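PDB 4F7A: putative uncharacterized protein from Bacteroides vulgatus, which probably binds glycans, perhaps mucin O-glycans, at the cell surface as a SusD-like outer-membrane lipoprotein. Local coordinates for residues N51-M56 / R469-S474; D70-Y75 / G80-A85; Q300-K305 / A394-D399; F451-N456 / I462-M467. All blocks are in the same frame, centred on the assembly; numbering follows the deposited sequence.

Contact 1: residues N51-M56 / R469-S474; sequences NLNHDM and RRLPFS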
# COMPACT_ATOMS: atom_id res chain seq x y z
N ASN A 51 -8.78 6.64 0.32
CA ASN A 51 -9.83 5.93 -0.41
C ASN A 51 -10.15 6.55 -1.76
O ASN A 51 -10.36 5.83 -2.75
CB ASN A 51 -11.11 5.78 0.41
CG ASN A 51 -12.03 4.71 -0.15
OD1 ASN A 51 -13.19 4.99 -0.43
ND2 ASN A 51 -11.50 3.46 -0.32
N LEU A 52 -10.17 7.88 -1.82
CA LEU A 52 -10.43 8.57 -3.09
C LEU A 52 -9.18 8.81 -3.95
O LEU A 52 -9.26 9.45 -5.01
CB LEU A 52 -11.17 9.86 -2.85
CG LEU A 52 -12.61 9.76 -2.38
CD1 LEU A 52 -13.07 11.12 -1.87
CD2 LEU A 52 -13.55 9.26 -3.50
N ASN A 53 -8.03 8.33 -3.50
CA ASN A 53 -6.80 8.37 -4.27
C ASN A 53 -6.28 6.94 -4.53
O ASN A 53 -6.73 6.25 -5.44
CB ASN A 53 -5.76 9.22 -3.53
CG ASN A 53 -6.20 10.64 -3.37
OD1 ASN A 53 -6.19 11.41 -4.33
ND2 ASN A 53 -6.57 11.01 -2.16
N HIS A 54 -5.39 6.47 -3.68
CA HIS A 54 -4.69 5.21 -3.89
C HIS A 54 -5.62 4.02 -4.09
O HIS A 54 -5.33 3.15 -4.89
CB HIS A 54 -3.78 4.91 -2.70
CG HIS A 54 -2.96 6.07 -2.27
ND1 HIS A 54 -3.51 7.23 -1.76
CD2 HIS A 54 -1.62 6.25 -2.22
CE1 HIS A 54 -2.55 8.08 -1.45
NE2 HIS A 54 -1.39 7.50 -1.72
N ASP A 55 -6.70 3.95 -3.32
CA ASP A 55 -7.59 2.79 -3.35
C ASP A 55 -8.31 2.70 -4.69
O ASP A 55 -8.67 1.60 -5.13
CB ASP A 55 -8.61 2.85 -2.22
CG ASP A 55 -8.02 2.46 -0.85
OD1 ASP A 55 -6.84 2.05 -0.77
OD2 ASP A 55 -8.77 2.57 0.15
N MSE A 56 -8.55 3.85 -5.31
CA MSE A 56 -9.13 3.87 -6.64
C MSE A 56 -8.06 3.64 -7.70
O MSE A 56 -8.25 2.82 -8.62
CB MSE A 56 -9.85 5.20 -6.89
CG MSE A 56 -10.38 5.27 -8.31
SE MSE A 56 -11.49 6.80 -8.67
CE MSE A 56 -10.34 8.13 -8.07
N ARG A 469 1.16 8.75 -12.27
CA ARG A 469 2.47 8.36 -11.75
C ARG A 469 2.68 8.71 -10.27
O ARG A 469 3.58 8.17 -9.63
CB ARG A 469 3.57 9.06 -12.55
CG ARG A 469 3.64 8.73 -14.04
CD ARG A 469 4.10 7.28 -14.29
NE ARG A 469 2.98 6.35 -14.32
CZ ARG A 469 3.06 5.04 -14.06
NH1 ARG A 469 4.20 4.52 -13.61
NH2 ARG A 469 1.98 4.26 -14.19
N ARG A 470 1.90 9.66 -9.77
CA ARG A 470 2.09 10.23 -8.44
C ARG A 470 0.95 11.19 -8.17
O ARG A 470 0.17 11.52 -9.06
CB ARG A 470 3.41 11.01 -8.35
CG ARG A 470 3.46 12.27 -9.23
CD ARG A 470 4.79 12.96 -9.18
NE ARG A 470 5.01 13.70 -7.94
CZ ARG A 470 4.64 14.96 -7.71
NH1 ARG A 470 4.01 15.69 -8.63
NH2 ARG A 470 4.95 15.51 -6.54
N LEU A 471 0.88 11.65 -6.93
CA LEU A 471 0.02 12.78 -6.59
C LEU A 471 0.85 14.05 -6.50
O LEU A 471 2.01 14.02 -6.07
CB LEU A 471 -0.70 12.54 -5.25
CG LEU A 471 -1.62 11.31 -5.20
CD1 LEU A 471 -2.39 11.32 -3.85
CD2 LEU A 471 -2.57 11.22 -6.42
N PRO A 472 0.26 15.18 -6.90
CA PRO A 472 0.99 16.45 -6.72
C PRO A 472 1.27 16.78 -5.27
O PRO A 472 0.56 16.32 -4.39
CB PRO A 472 0.05 17.50 -7.32
CG PRO A 472 -0.87 16.72 -8.22
CD PRO A 472 -1.05 15.38 -7.53
N PHE A 473 2.29 17.58 -5.02
CA PHE A 473 2.59 18.04 -3.68
C PHE A 473 1.41 18.80 -3.04
O PHE A 473 0.54 19.35 -3.73
CB PHE A 473 3.83 18.95 -3.67
CG PHE A 473 5.09 18.28 -4.11
CD1 PHE A 473 5.60 17.21 -3.39
CD2 PHE A 473 5.82 18.77 -5.19
CE1 PHE A 473 6.76 16.61 -3.76
CE2 PHE A 473 6.99 18.17 -5.58
CZ PHE A 473 7.47 17.07 -4.85
N SER A 474 1.37 18.79 -1.72
CA SER A 474 0.31 19.49 -0.99
C SER A 474 0.38 20.98 -1.22
O SER A 474 1.36 21.62 -0.80
CB SER A 474 0.43 19.24 0.50
OG SER A 474 -0.48 20.07 1.20
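Asn53 and Leu471 bring the two segments together, with 8.4 Å between their CA atoms, the nearest CA pair across the contact. Residues 51-56 run from the end of helix 44-51 through a short turn into helix 54-57, with Asn53 at its N-cap position. The Asn53 side chain makes no capping bond. Residues 469-474 have no regular helix or strand and are mostly extended from Arg470 on, and no hydrogen bond joins the two backbones. Leu471 CD1 does most of the touching. It lies 3.8 Å from Asn53 OD1 and touches CB and CG of that asparagine. The same methyl meets the imidazole of His54 obliquely, at 4.0 Å from CE1. Asn53 CG stands anti to its carbonyl carbon (chi1 -63°), and its CB points toward the leucine. The polar ends bond further afield: Asn53 ND2 to Trp81 O, His54 NE2 to Thr131 OG1. Thr82 of helix 79-82 packs on both Asn53 and Leu471. The backbone of Leu471 bonds to that of Thr131 in helix 111-132. All three touching residues are buried. The contact is therefore van der Waals, and the polar bonds of the asparagine and histidine go to helices 79-82 and 111-132.

Contact 2: residues D70-Y75 / G80-A85; sequences DKNTVY and GWTASA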
# COMPACT_ATOMS: atom_id res chain seq x y z
N ASP A 70 -16.24 13.84 -11.92
CA ASP A 70 -15.56 14.86 -12.72
C ASP A 70 -14.24 15.27 -12.04
O ASP A 70 -13.59 16.24 -12.43
CB ASP A 70 -16.47 16.09 -12.96
CG ASP A 70 -16.96 16.76 -11.69
OD1 ASP A 70 -16.68 16.29 -10.57
OD2 ASP A 70 -17.65 17.77 -11.81
N LYS A 71 -13.83 14.47 -11.07
CA LYS A 71 -12.60 14.74 -10.33
C LYS A 71 -11.53 13.65 -10.54
O LYS A 71 -11.11 13.41 -11.69
CB LYS A 71 -12.94 15.02 -8.86
CG LYS A 71 -13.91 16.22 -8.69
CD LYS A 71 -14.35 16.42 -7.24
CE LYS A 71 -15.25 17.64 -7.10
NZ LYS A 71 -16.51 17.51 -7.86
N ASN A 72 -11.08 12.99 -9.47
CA ASN A 72 -9.91 12.12 -9.53
C ASN A 72 -10.07 11.00 -10.54
O ASN A 72 -9.10 10.63 -11.21
CB ASN A 72 -9.57 11.53 -8.15
CG ASN A 72 -8.75 12.46 -7.29
OD1 ASN A 72 -8.62 13.64 -7.59
ND2 ASN A 72 -8.18 11.93 -6.19
N THR A 73 -11.28 10.44 -10.64
CA THR A 73 -11.50 9.30 -11.51
C THR A 73 -11.15 9.60 -12.97
O THR A 73 -10.68 8.70 -13.68
CB THR A 73 -12.94 8.73 -11.36
OG1 THR A 73 -13.02 7.45 -12.01
CG2 THR A 73 -14.02 9.69 -11.92
N VAL A 74 -11.36 10.84 -13.40
CA VAL A 74 -11.01 11.28 -14.78
C VAL A 74 -9.72 12.09 -14.80
O VAL A 74 -9.44 12.84 -15.74
CB VAL A 74 -12.15 12.06 -15.47
CG1 VAL A 74 -13.34 11.17 -15.78
CG2 VAL A 74 -12.59 13.34 -14.62
N TYR A 75 -8.90 11.89 -13.77
CA TYR A 75 -7.60 12.55 -13.68
C TYR A 75 -7.69 14.08 -13.61
O TYR A 75 -6.71 14.76 -13.93
CB TYR A 75 -6.64 12.15 -14.81
CG TYR A 75 -6.11 10.72 -14.81
CD1 TYR A 75 -6.11 9.92 -13.67
CD2 TYR A 75 -5.56 10.20 -15.96
CE1 TYR A 75 -5.58 8.63 -13.69
CE2 TYR A 75 -5.03 8.91 -16.00
CZ TYR A 75 -5.05 8.14 -14.87
OH TYR A 75 -4.51 6.88 -14.94
N GLY A 80 -7.65 19.29 -2.70
CA GLY A 80 -7.94 18.96 -1.28
C GLY A 80 -7.79 17.48 -0.99
O GLY A 80 -7.29 17.08 0.08
N TRP A 81 -8.15 16.64 -1.96
CA TRP A 81 -8.06 15.19 -1.78
C TRP A 81 -6.63 14.69 -1.91
O TRP A 81 -6.17 13.91 -1.09
CB TRP A 81 -8.90 14.45 -2.80
CG TRP A 81 -10.36 14.76 -2.81
CD1 TRP A 81 -11.04 15.59 -1.98
CD2 TRP A 81 -11.32 14.19 -3.69
NE1 TRP A 81 -12.37 15.60 -2.31
CE2 TRP A 81 -12.57 14.74 -3.36
CE3 TRP A 81 -11.23 13.29 -4.76
CZ2 TRP A 81 -13.73 14.40 -4.05
CZ3 TRP A 81 -12.39 12.96 -5.43
CH2 TRP A 81 -13.62 13.52 -5.08
N THR A 82 -5.94 15.12 -2.96
CA THR A 82 -4.60 14.62 -3.18
C THR A 82 -3.58 15.07 -2.13
O THR A 82 -2.56 14.41 -1.96
CB THR A 82 -4.07 14.97 -4.59
OG1 THR A 82 -3.94 16.38 -4.70
CG2 THR A 82 -5.00 14.39 -5.70
N ALA A 83 -3.85 16.18 -1.44
CA ALA A 83 -2.94 16.68 -0.41
C ALA A 83 -3.08 15.95 0.93
O ALA A 83 -2.26 16.13 1.84
CB ALA A 83 -3.20 18.17 -0.18
N SER A 84 -4.15 15.16 1.09
CA SER A 84 -4.52 14.66 2.40
C SER A 84 -3.50 13.74 3.07
O SER A 84 -3.26 13.87 4.27
CB SER A 84 -5.89 14.00 2.35
OG SER A 84 -6.89 15.00 2.29
N ALA A 85 -2.91 12.81 2.32
CA ALA A 85 -1.93 11.89 2.90
C ALA A 85 -0.78 12.71 3.52
O ALA A 85 -0.39 12.51 4.68
CB ALA A 85 -1.43 10.91 1.85
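The indole of Trp81 meets Asn72 at its edge, near the ring plane, and Lys71 obliquely. Asn72 ND2 is 3.6 Å from Trp81 CE3. The amide and indole planes are 73° apart, and the two side chains run past each other in opposite directions. Lys71 crosses the indole at about a right angle. Its CD lies 3.7 Å from Trp81 CH2, and its CB also touches the six-membered ring. The lysine then bends at its last torsion (chi4 63°), which brings NZ back to Asp70 in a salt bridge of 3.0 Å between Lys71 NZ and Asp70 OD1. That carboxylate oxygen is met on its syn side. Lys67 O is a second partner of the ammonium group. Residues 72-73 form a short 3-10 segment in the loop that leads from strand 61-62 to helix 79-82, so the contact folds this loop back on the helix that follows it. With an alanine in place of Trp81, the Lys71 methylenes and the Asn72 amide would probably lose the indole they rest against, and a gap would open. The methyl CG2 of Thr82 adds a looser touch, 4.1 Å from Asn72 ND2. The asparagine is fixed by bonds beyond the two segments. Its ND2 donates to Leu52 O, while its OD1 accepts from Glu78 N just before the helix.

Contact 3: residues Q300-K305 / A394-D399; sequences QGVYAK and AGPGKD
Val302 and Pro396 touch through their side chains, with Val302 CG1 at 3.8 Å from Pro396 CG. The two cross obliquely. The same methyl lies 3.8 Å from Gly397 N, and the other branch, CG2, is 4.1 Å from Gly397 CA. Val302 CG1 is trans to the valine's own N (chi1 178°), which turns this methyl to the proline ring and the peptide nitrogen after it. Pro396 CG also packs on a backbone carbonyl, at 3.5 Å from Tyr303 O. The backbones come close here, 5.6 Å between the CA atoms of Val302 and Gly397. A side chain on Gly395 would run into Pro396 CD at the backbone angles seen. Gln454 joins both loops: Lys398 N bonds to its OE1, and Val302 packs on its side chain. Thr73 OG1 takes Gly301 N. Across the two segments there is no hydrogen bond or salt bridge. The contact thus rests on a small apolar patch between two irregular loops, its centre about 27 Å from the centre of the chain, and the polar bonds that place it are made to residues around it.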
# COMPACT_ATOMS: atom_id res chain seq x y z
N GLN A 300 -12.92 2.92 -14.05
CA GLN A 300 -12.42 4.25 -13.71
C GLN A 300 -12.52 5.19 -14.91
O GLN A 300 -12.33 4.80 -16.07
CB GLN A 300 -10.96 4.19 -13.22
CG GLN A 300 -10.56 5.42 -12.40
CD GLN A 300 -9.08 5.54 -12.17
OE1 GLN A 300 -8.47 4.62 -11.62
NE2 GLN A 300 -8.51 6.70 -12.50
N GLY A 301 -12.80 6.46 -14.63
CA GLY A 301 -12.73 7.51 -15.64
C GLY A 301 -13.95 7.65 -16.52
O GLY A 301 -13.82 8.07 -17.67
N VAL A 302 -15.12 7.28 -16.00
CA VAL A 302 -16.37 7.54 -16.69
C VAL A 302 -16.92 8.89 -16.18
O VAL A 302 -17.30 9.01 -15.01
CB VAL A 302 -17.39 6.41 -16.48
CG1 VAL A 302 -18.72 6.74 -17.18
CG2 VAL A 302 -16.84 5.09 -17.03
N TYR A 303 -16.91 9.88 -17.05
CA TYR A 303 -17.22 11.24 -16.66
C TYR A 303 -18.70 11.35 -16.32
O TYR A 303 -19.55 10.85 -17.04
CB TYR A 303 -16.89 12.22 -17.80
CG TYR A 303 -17.27 13.64 -17.46
CD1 TYR A 303 -16.41 14.44 -16.70
CD2 TYR A 303 -18.51 14.15 -17.83
CE1 TYR A 303 -16.76 15.74 -16.37
CE2 TYR A 303 -18.88 15.45 -17.47
CZ TYR A 303 -18.00 16.23 -16.75
OH TYR A 303 -18.36 17.51 -16.40
N ALA A 304 -18.97 12.01 -15.19
CA ALA A 304 -20.32 12.43 -14.81
C ALA A 304 -20.11 13.55 -13.79
O ALA A 304 -18.99 13.79 -13.36
CB ALA A 304 -21.12 11.27 -14.19
N LYS A 305 -21.18 14.22 -13.40
CA LYS A 305 -21.06 15.31 -12.46
C LYS A 305 -22.31 15.36 -11.59
O LYS A 305 -23.27 14.64 -11.82
CB LYS A 305 -20.86 16.63 -13.21
CG LYS A 305 -21.97 16.94 -14.19
CD LYS A 305 -21.81 18.31 -14.83
CE LYS A 305 -22.88 18.54 -15.87
NZ LYS A 305 -23.30 19.95 -15.87
N ALA A 394 -26.38 2.22 -17.06
CA ALA A 394 -26.75 3.35 -17.90
C ALA A 394 -25.57 4.34 -17.90
O ALA A 394 -24.62 4.17 -17.14
CB ALA A 394 -28.05 4.03 -17.37
N GLY A 395 -25.64 5.34 -18.77
CA GLY A 395 -24.61 6.37 -18.85
C GLY A 395 -23.60 6.18 -19.98
O GLY A 395 -23.77 5.28 -20.84
N PRO A 396 -22.54 7.00 -19.99
CA PRO A 396 -21.58 7.09 -21.11
C PRO A 396 -20.42 6.11 -21.05
O PRO A 396 -19.49 6.24 -21.83
CB PRO A 396 -21.05 8.52 -20.98
CG PRO A 396 -21.05 8.76 -19.46
CD PRO A 396 -22.22 7.98 -18.93
N GLY A 397 -20.44 5.14 -20.12
CA GLY A 397 -19.39 4.15 -20.04
C GLY A 397 -19.27 3.28 -21.28
O GLY A 397 -20.26 3.09 -22.00
N LYS A 398 -18.05 2.78 -21.53
CA LYS A 398 -17.79 1.89 -22.67
C LYS A 398 -17.28 0.55 -22.19
O LYS A 398 -16.75 0.43 -21.08
CB LYS A 398 -16.76 2.51 -23.64
CG LYS A 398 -17.39 3.42 -24.71
CD LYS A 398 -17.39 4.87 -24.32
CE LYS A 398 -18.51 5.65 -25.02
NZ LYS A 398 -18.62 7.03 -24.47
N ASP A 399 -17.47 -0.46 -23.04
CA ASP A 399 -16.89 -1.76 -22.84
C ASP A 399 -15.36 -1.66 -22.95
O ASP A 399 -14.83 -0.77 -23.61
CB ASP A 399 -17.39 -2.75 -23.91
CG ASP A 399 -18.90 -2.95 -23.89
OD1 ASP A 399 -19.56 -2.57 -22.89
OD2 ASP A 399 -19.43 -3.49 -24.88

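Contact 4: residues F451-N456 / I462-M467; sequences FKVQTN and IDTDIM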
# COMPACT_ATOMS: atom_id res chain seq x y z
N PHE A 451 -7.09 -1.45 -16.33
CA PHE A 451 -7.83 -0.73 -17.34
C PHE A 451 -7.50 0.75 -17.26
O PHE A 451 -7.44 1.32 -16.16
CB PHE A 451 -9.35 -0.89 -17.14
CG PHE A 451 -9.88 -2.25 -17.47
CD1 PHE A 451 -9.80 -2.74 -18.76
CD2 PHE A 451 -10.50 -3.01 -16.49
CE1 PHE A 451 -10.30 -3.97 -19.08
CE2 PHE A 451 -11.00 -4.26 -16.79
CZ PHE A 451 -10.92 -4.75 -18.09
N LYS A 452 -7.32 1.37 -18.42
CA LYS A 452 -7.07 2.83 -18.52
C LYS A 452 -8.34 3.66 -18.35
O LYS A 452 -9.42 3.20 -18.64
CB LYS A 452 -6.49 3.19 -19.88
CG LYS A 452 -5.40 2.26 -20.43
CD LYS A 452 -4.18 2.11 -19.55
CE LYS A 452 -3.06 1.34 -20.28
NZ LYS A 452 -1.82 1.20 -19.49
N VAL A 453 -8.18 4.91 -17.91
CA VAL A 453 -9.31 5.80 -17.74
C VAL A 453 -10.04 5.98 -19.07
O VAL A 453 -9.42 6.03 -20.11
CB VAL A 453 -8.93 7.19 -17.12
CG1 VAL A 453 -8.32 6.99 -15.73
CG2 VAL A 453 -8.02 8.01 -18.06
N GLN A 454 -11.36 6.03 -19.03
CA GLN A 454 -12.13 6.18 -20.27
C GLN A 454 -12.09 7.61 -20.76
O GLN A 454 -12.05 7.86 -21.98
CB GLN A 454 -13.58 5.73 -20.04
CG GLN A 454 -13.65 4.31 -19.49
CD GLN A 454 -14.91 3.58 -19.90
OE1 GLN A 454 -15.88 4.21 -20.34
NE2 GLN A 454 -14.90 2.26 -19.76
N THR A 455 -12.08 8.55 -19.81
CA THR A 455 -11.98 9.99 -20.08
C THR A 455 -10.84 10.57 -19.24
O THR A 455 -10.73 10.30 -18.04
CB THR A 455 -13.29 10.71 -19.73
OG1 THR A 455 -14.34 10.27 -20.63
CG2 THR A 455 -13.14 12.25 -19.79
N ASN A 456 -9.99 11.36 -19.89
CA ASN A 456 -8.79 11.94 -19.27
C ASN A 456 -8.92 13.45 -19.30
O ASN A 456 -8.67 14.07 -20.31
CB ASN A 456 -7.54 11.46 -20.00
CG ASN A 456 -6.24 11.96 -19.38
OD1 ASN A 456 -6.22 12.99 -18.72
ND2 ASN A 456 -5.14 11.26 -19.65
N ILE A 462 -1.43 14.24 -17.36
CA ILE A 462 -1.32 12.79 -17.19
C ILE A 462 -1.67 12.08 -18.51
O ILE A 462 -2.68 12.41 -19.15
CB ILE A 462 -2.26 12.28 -16.10
CG1 ILE A 462 -2.04 13.07 -14.80
CG2 ILE A 462 -2.04 10.77 -15.88
CD1 ILE A 462 -2.95 12.71 -13.65
N ASP A 463 -0.84 11.12 -18.90
CA ASP A 463 -1.02 10.34 -20.12
C ASP A 463 -1.92 9.13 -19.83
O ASP A 463 -1.71 8.40 -18.85
CB ASP A 463 0.33 9.86 -20.66
CG ASP A 463 0.21 9.11 -21.97
OD1 ASP A 463 -0.03 9.78 -23.02
OD2 ASP A 463 0.37 7.86 -21.97
N THR A 464 -2.93 8.92 -20.67
CA THR A 464 -3.86 7.82 -20.47
C THR A 464 -3.16 6.46 -20.39
O THR A 464 -3.38 5.72 -19.45
CB THR A 464 -4.92 7.81 -21.58
OG1 THR A 464 -5.73 8.99 -21.44
CG2 THR A 464 -5.80 6.55 -21.52
N ASP A 465 -2.28 6.17 -21.35
CA ASP A 465 -1.60 4.87 -21.39
C ASP A 465 -0.47 4.70 -20.34
O ASP A 465 -0.35 3.63 -19.73
CB ASP A 465 -1.08 4.58 -22.81
CG ASP A 465 -2.21 4.10 -23.74
OD1 ASP A 465 -3.13 3.42 -23.26
OD2 ASP A 465 -2.18 4.43 -24.95
N ILE A 466 0.33 5.73 -20.10
CA ILE A 466 1.34 5.62 -19.05
C ILE A 466 0.62 5.50 -17.69
O ILE A 466 1.06 4.75 -16.81
CB ILE A 466 2.32 6.79 -19.07
CG1 ILE A 466 3.19 6.71 -20.35
CG2 ILE A 466 3.22 6.81 -17.84
CD1 ILE A 466 3.86 8.04 -20.71
N MSE A 467 -0.48 6.23 -17.56
CA MSE A 467 -1.31 6.30 -16.36
C MSE A 467 -0.67 7.22 -15.30
O MSE A 467 0.52 7.61 -15.42
CB MSE A 467 -1.64 4.92 -15.79
CG MSE A 467 -2.08 3.89 -16.83
SE MSE A 467 -2.65 2.22 -16.04
CE MSE A 467 -4.31 2.88 -15.28
O HOH W 1 -5.33 5.57 -17.52
O HOH W 2 -8.38 8.45 -21.88
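Two waters bridge Val453 and Thr464 across this loop, one at the backbone N of Val453, the other at its O. The first accepts from Val453 N and donates to Thr464 O at 2.7 Å. The other donates to Val453 O and lies 2.7 Å from Thr464 OG1. Direct bonds flank the waters. Asn456 ND2 donates twice: to Ile462 O at 2.8 Å and to Thr464 OG1 at 3.0 Å, with N-H...acceptor angles of 163° and 165°. Thr464 OG1 is in the amide plane, whereas the amide nitrogen stands above the carbonyl plane of Ile462. At the other end Lys452 NZ meets Asp465 O in its carbonyl plane, on a lone pair, at 2.9 Å. The lysine bends at chi2 (-59°), and its side chain crosses that of Met467 at about a right angle, Lys452 NZ lying 3.7 Å from Met467 SE. Asp465 OD1 is 4.6 Å from Lys452 NZ, too far for a salt bridge. A leucine in place of Lys452 would probably leave Asp465 O without this donor and take away the lysine charge near its carboxylate. Asp463 OD2 accepts from Ile466 N in an Asx motif that shapes the turn. Both segments belong to the long loop between helices 435-445 and 475-480. Phe451 packs on helix 265-273, and Ile462 meets Tyr75.

In the fold
From the N terminus, residues 51-56 come first and meet their partner only at 469-474, so contact 1 closes a loop of over 400 residues. The other three contacts nest inside it. Contact 2 closes a short loop running from 70-75 through helix 79-82 to the start of helix 84-104. Contact 3 follows in series, joining the loop before strand 329-332 to the one before helix 416-431. Contact 4 closes a short loop just ahead of 469-474, where contact 1 closes last. None cross. Contacts 1 and 2 touch directly, their centres about 6 Å apart. Contacts 2 and 3, and 3 and 4, are joined by probable hydrogen bonds. Together they tie loops from both ends and the middle of the chain into one side of the SusD-like fold.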